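Local coordinates for protein putative phosphatase (DUF442) (Shewanella putrefaciens CN-32, PDB 3GXH) that is a putative phosphatase of the dual-specificity/tyrosine phosphatase type, probably hydrolysing phosphate monoesters, though its natural substrate is not established, at residues D42-L47 with P57-L62; D69-P74 with F89-Q94. One frame throughout, in Å; residues are numbered along the deposited sequence.

Contact 1: D42-L47 with P57-L62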
# COMPACT_ATOMS: atom_id res chain seq x y z
N ASP A 42 -10.31 7.67 1.64
CA ASP A 42 -10.69 8.46 0.48
C ASP A 42 -10.17 7.85 -0.84
O ASP A 42 -10.80 8.04 -1.87
CB ASP A 42 -10.09 9.86 0.60
CG ASP A 42 -10.61 10.64 1.77
OD1 ASP A 42 -11.84 10.77 1.91
OD2 ASP A 42 -9.78 11.14 2.61
N VAL A 43 -8.99 7.23 -0.80
CA VAL A 43 -8.31 6.80 -2.02
C VAL A 43 -7.76 5.41 -1.76
O VAL A 43 -7.19 5.13 -0.69
CB VAL A 43 -7.13 7.72 -2.29
CG1 VAL A 43 -6.46 7.34 -3.65
CG2 VAL A 43 -7.47 9.23 -2.19
N VAL A 44 -7.90 4.52 -2.76
CA VAL A 44 -7.28 3.23 -2.73
C VAL A 44 -6.24 3.15 -3.83
O VAL A 44 -6.60 3.42 -5.00
CB VAL A 44 -8.31 2.10 -2.93
CG1 VAL A 44 -7.60 0.74 -3.02
CG2 VAL A 44 -9.33 2.08 -1.78
N ILE A 45 -5.00 2.84 -3.48
CA ILE A 45 -3.88 2.66 -4.39
C ILE A 45 -3.56 1.18 -4.42
O ILE A 45 -3.17 0.61 -3.42
CB ILE A 45 -2.65 3.52 -4.03
CG1 ILE A 45 -3.06 4.99 -3.90
CG2 ILE A 45 -1.54 3.26 -5.05
CD1 ILE A 45 -1.90 5.87 -3.46
N ASN A 46 -3.78 0.56 -5.58
CA ASN A 46 -3.66 -0.89 -5.77
C ASN A 46 -2.39 -1.18 -6.51
O ASN A 46 -2.18 -0.71 -7.63
CB ASN A 46 -4.84 -1.38 -6.59
CG ASN A 46 -4.81 -2.86 -6.87
OD1 ASN A 46 -4.04 -3.63 -6.23
ND2 ASN A 46 -5.61 -3.25 -7.87
N LEU A 47 -1.49 -1.92 -5.85
CA LEU A 47 -0.19 -2.37 -6.42
C LEU A 47 -0.22 -3.79 -6.98
O LEU A 47 0.78 -4.26 -7.48
CB LEU A 47 0.93 -2.28 -5.37
CG LEU A 47 1.10 -0.97 -4.63
CD1 LEU A 47 2.25 -1.06 -3.64
CD2 LEU A 47 1.27 0.26 -5.56
N PRO A 57 -11.82 -8.91 -10.86
CA PRO A 57 -11.88 -8.66 -12.32
C PRO A 57 -11.86 -7.13 -12.63
O PRO A 57 -11.35 -6.74 -13.68
CB PRO A 57 -13.19 -9.27 -12.73
CG PRO A 57 -13.41 -10.37 -11.73
CD PRO A 57 -12.85 -9.85 -10.42
N ASP A 58 -12.40 -6.31 -11.74
CA ASP A 58 -12.41 -4.84 -11.93
C ASP A 58 -12.45 -4.18 -10.56
O ASP A 58 -13.51 -3.77 -10.08
CB ASP A 58 -13.58 -4.45 -12.77
CG ASP A 58 -13.55 -2.98 -13.22
OD1 ASP A 58 -12.69 -2.24 -12.71
OD2 ASP A 58 -14.39 -2.61 -14.05
N GLU A 59 -11.28 -4.11 -9.94
CA GLU A 59 -11.19 -3.53 -8.62
C GLU A 59 -11.67 -2.09 -8.63
O GLU A 59 -12.33 -1.63 -7.68
CB GLU A 59 -9.80 -3.65 -8.03
CG GLU A 59 -9.76 -3.00 -6.63
CD GLU A 59 -8.53 -3.27 -5.83
OE1 GLU A 59 -8.10 -4.44 -5.72
OE2 GLU A 59 -8.01 -2.27 -5.27
N GLY A 60 -11.29 -1.35 -9.67
CA GLY A 60 -11.68 0.06 -9.70
C GLY A 60 -13.17 0.31 -9.66
O GLY A 60 -13.63 1.30 -9.09
N LYS A 61 -13.94 -0.58 -10.29
CA LYS A 61 -15.36 -0.53 -10.21
C LYS A 61 -15.81 -0.65 -8.76
O LYS A 61 -16.65 0.10 -8.27
CB LYS A 61 -15.99 -1.62 -11.07
CG LYS A 61 -17.50 -1.64 -11.03
CD LYS A 61 -18.08 -2.75 -11.95
CE LYS A 61 -19.62 -2.75 -11.95
NZ LYS A 61 -20.22 -3.47 -10.79
N LEU A 62 -15.25 -1.63 -8.05
CA LEU A 62 -15.62 -1.82 -6.65
C LEU A 62 -15.26 -0.60 -5.79
O LEU A 62 -16.03 -0.18 -4.92
CB LEU A 62 -14.97 -3.06 -6.06
CG LEU A 62 -15.17 -4.38 -6.83
CD1 LEU A 62 -14.49 -5.57 -6.07
CD2 LEU A 62 -16.61 -4.63 -7.11
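E59 lays its carboxylate flat over the side-chain amide of N46, the two planes only 13° apart, and this stack of polar groups is the tight part of the contact. ND2 of N46 lies 3.5 Å from OE1 of E59, yet the amide sits over the carboxylate rather than pointing into it, and no hydrogen bond joins them. OE2 of E59 reaches 3.5 Å from CB of N46 and 3.8 Å from CG1 of V44, whose side chain crosses the glutamate at about a right angle. Three of the polar atoms have partners elsewhere: OE2 of E59 bonds to NE2 of H103, ND2 of N46 to OH of Y70, and OD1 of N46 to the backbone N of M48. Strand 43-46 and helix 59-65 open a beta-alpha-beta unit of the phosphatase fold, and the helix's first turn sets a buried acid against the sheet. The outer side of that turn is looser. There the exposed D58 is the N-cap: its OD1 accepts from K61 N at 3.2 Å, met from well above the carboxylate plane, while the exposed K61 makes no contact with the strand.

Contact 2: D69-P74 with F89-Q94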
# COMPACT_ATOMS: atom_id res chain seq x y z
N ASP A 69 -11.70 7.12 -4.49
CA ASP A 69 -10.90 7.31 -5.68
C ASP A 69 -9.98 6.10 -5.82
O ASP A 69 -9.60 5.48 -4.82
CB ASP A 69 -10.02 8.57 -5.53
CG ASP A 69 -10.80 9.84 -5.54
OD1 ASP A 69 -11.90 9.89 -6.10
OD2 ASP A 69 -10.24 10.82 -4.99
N TYR A 70 -9.66 5.73 -7.06
CA TYR A 70 -8.91 4.54 -7.38
C TYR A 70 -7.66 4.89 -8.18
O TYR A 70 -7.75 5.59 -9.19
CB TYR A 70 -9.79 3.59 -8.19
CG TYR A 70 -9.10 2.30 -8.56
CD1 TYR A 70 -8.71 1.43 -7.56
CD2 TYR A 70 -8.81 1.97 -9.88
CE1 TYR A 70 -8.08 0.23 -7.84
CE2 TYR A 70 -8.18 0.76 -10.16
CZ TYR A 70 -7.86 -0.12 -9.15
OH TYR A 70 -7.19 -1.32 -9.41
N VAL A 71 -6.51 4.41 -7.74
CA VAL A 71 -5.23 4.52 -8.44
C VAL A 71 -4.65 3.13 -8.61
O VAL A 71 -4.53 2.38 -7.60
CB VAL A 71 -4.25 5.45 -7.69
CG1 VAL A 71 -2.99 5.65 -8.52
CG2 VAL A 71 -4.90 6.77 -7.29
N TYR A 72 -4.25 2.77 -9.84
CA TYR A 72 -3.71 1.46 -10.15
C TYR A 72 -2.27 1.61 -10.61
O TYR A 72 -2.00 2.20 -11.64
CB TYR A 72 -4.56 0.83 -11.26
CG TYR A 72 -4.08 -0.50 -11.78
CD1 TYR A 72 -3.88 -1.58 -10.89
CD2 TYR A 72 -3.82 -0.70 -13.09
CE1 TYR A 72 -3.52 -2.79 -11.37
CE2 TYR A 72 -3.40 -1.94 -13.58
CZ TYR A 72 -3.26 -2.98 -12.70
OH TYR A 72 -2.85 -4.23 -13.19
N ILE A 73 -1.35 1.08 -9.82
CA ILE A 73 0.09 1.08 -10.06
C ILE A 73 0.59 -0.35 -9.89
O ILE A 73 1.13 -0.69 -8.83
CB ILE A 73 0.82 2.12 -9.15
CG1 ILE A 73 0.25 3.50 -9.31
CG2 ILE A 73 2.35 2.12 -9.45
CD1 ILE A 73 0.74 4.54 -8.33
N PRO A 74 0.42 -1.20 -10.90
CA PRO A 74 0.77 -2.59 -10.67
C PRO A 74 2.26 -2.78 -10.56
O PRO A 74 3.02 -2.23 -11.36
CB PRO A 74 0.25 -3.28 -11.94
CG PRO A 74 0.22 -2.21 -13.00
CD PRO A 74 -0.20 -0.98 -12.23
N PHE A 89 4.85 7.58 -5.18
CA PHE A 89 5.11 8.83 -4.51
C PHE A 89 4.37 10.01 -5.14
O PHE A 89 3.76 10.84 -4.43
CB PHE A 89 6.61 9.19 -4.54
CG PHE A 89 7.54 8.31 -3.73
CD1 PHE A 89 7.12 7.37 -2.81
CD2 PHE A 89 8.91 8.49 -3.92
CE1 PHE A 89 8.04 6.65 -2.08
CE2 PHE A 89 9.83 7.76 -3.19
CZ PHE A 89 9.38 6.82 -2.27
N ALA A 90 4.28 10.02 -6.48
CA ALA A 90 3.54 11.06 -7.18
C ALA A 90 2.07 10.97 -6.90
O ALA A 90 1.39 11.98 -6.77
CB ALA A 90 3.84 11.02 -8.70
N ALA A 91 1.53 9.75 -6.82
CA ALA A 91 0.12 9.60 -6.51
C ALA A 91 -0.18 10.09 -5.10
O ALA A 91 -1.20 10.74 -4.85
CB ALA A 91 -0.31 8.13 -6.67
N MSE A 92 0.70 9.79 -4.16
CA MSE A 92 0.54 10.33 -2.80
C MSE A 92 0.53 11.85 -2.79
O MSE A 92 -0.38 12.46 -2.23
CB MSE A 92 1.64 9.79 -1.87
CG MSE A 92 1.56 8.31 -1.61
SE MSE A 92 -0.00 7.76 -0.59
CE MSE A 92 0.51 8.57 1.12
N ASP A 93 1.47 12.46 -3.50
CA ASP A 93 1.48 13.92 -3.54
C ASP A 93 0.20 14.49 -4.15
O ASP A 93 -0.27 15.57 -3.73
CB ASP A 93 2.68 14.47 -4.30
CG ASP A 93 2.86 15.96 -4.09
OD1 ASP A 93 2.90 16.38 -2.91
OD2 ASP A 93 2.90 16.71 -5.10
N GLN A 94 -0.38 13.81 -5.13
CA GLN A 94 -1.61 14.27 -5.76
C GLN A 94 -2.84 14.11 -4.90
O GLN A 94 -3.92 14.61 -5.26
CB GLN A 94 -1.85 13.54 -7.09
CG GLN A 94 -0.98 13.95 -8.21
CD GLN A 94 -1.79 14.21 -9.48
OE1 GLN A 94 -1.56 13.57 -10.49
NE2 GLN A 94 -2.74 15.13 -9.40
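A91 presents its methyl group to strand 69-72 and the residues just after it, and two aliphatic side chains receive it: CG1 of V71 and CD1 of I73 each stand 4.1 Å from CB of A91. Along the helical segment, F89 comes first and turns its CB away from the strand; its ring packs on L116 and Y117 of helix 108-120 and makes a cation-pi contact with K120. One residue on, the carbonyl of A90 takes the N-H of Q94 at 3.0 Å from Q94 N to A90 O, a regular turn of helix like the one that links D93 N to F89 O. A91 then faces the sheet. V71 and I73, two apart in sequence, put their side chains on the same side of the chain, and the methyl meets one branch end of each. For V71 the branch that does so, CG1, is anti to the backbone N (chi1 -174°); I73 instead reaches with its longer arm, extended from CG1 to CD1 (chi2 171°). This matches the alpha/beta architecture of protein tyrosine phosphatases, a central sheet with helices on both faces: helix 82-94 packs on the side opposite helix 59-65, which takes the tyrosine Y70 on the other face of the same strand. M92, a selenomethionine, follows and lies against I45 of the neighbouring strand and Y117 of helix 108-120. Just past the segment, H95 bonds through ND1 to A91 O and touches V71.

Past strands 16-19 and 22-25 and helix 30-38, the chain lays down strand 43-46, and contact 1 closes the loop that leaves it when helix 59-65 returns to the strand. The chain then runs on into strand 69-72, parallel to and beside strand 43-46, and contact 2 closes a longer excursion as helix 82-94 comes back to it. The two closures are in series, neither nested nor crossed, yet they share a sheet: N46 N lies 2.8 Å from V71 O and V44 N 2.8 Å from D69 O, both probable hydrogen bonds. G60 also packs on the ring of Y70. Helix 59-65 is thus tied to strand 43-46, and helix 82-94 to its neighbour, strand 69-72.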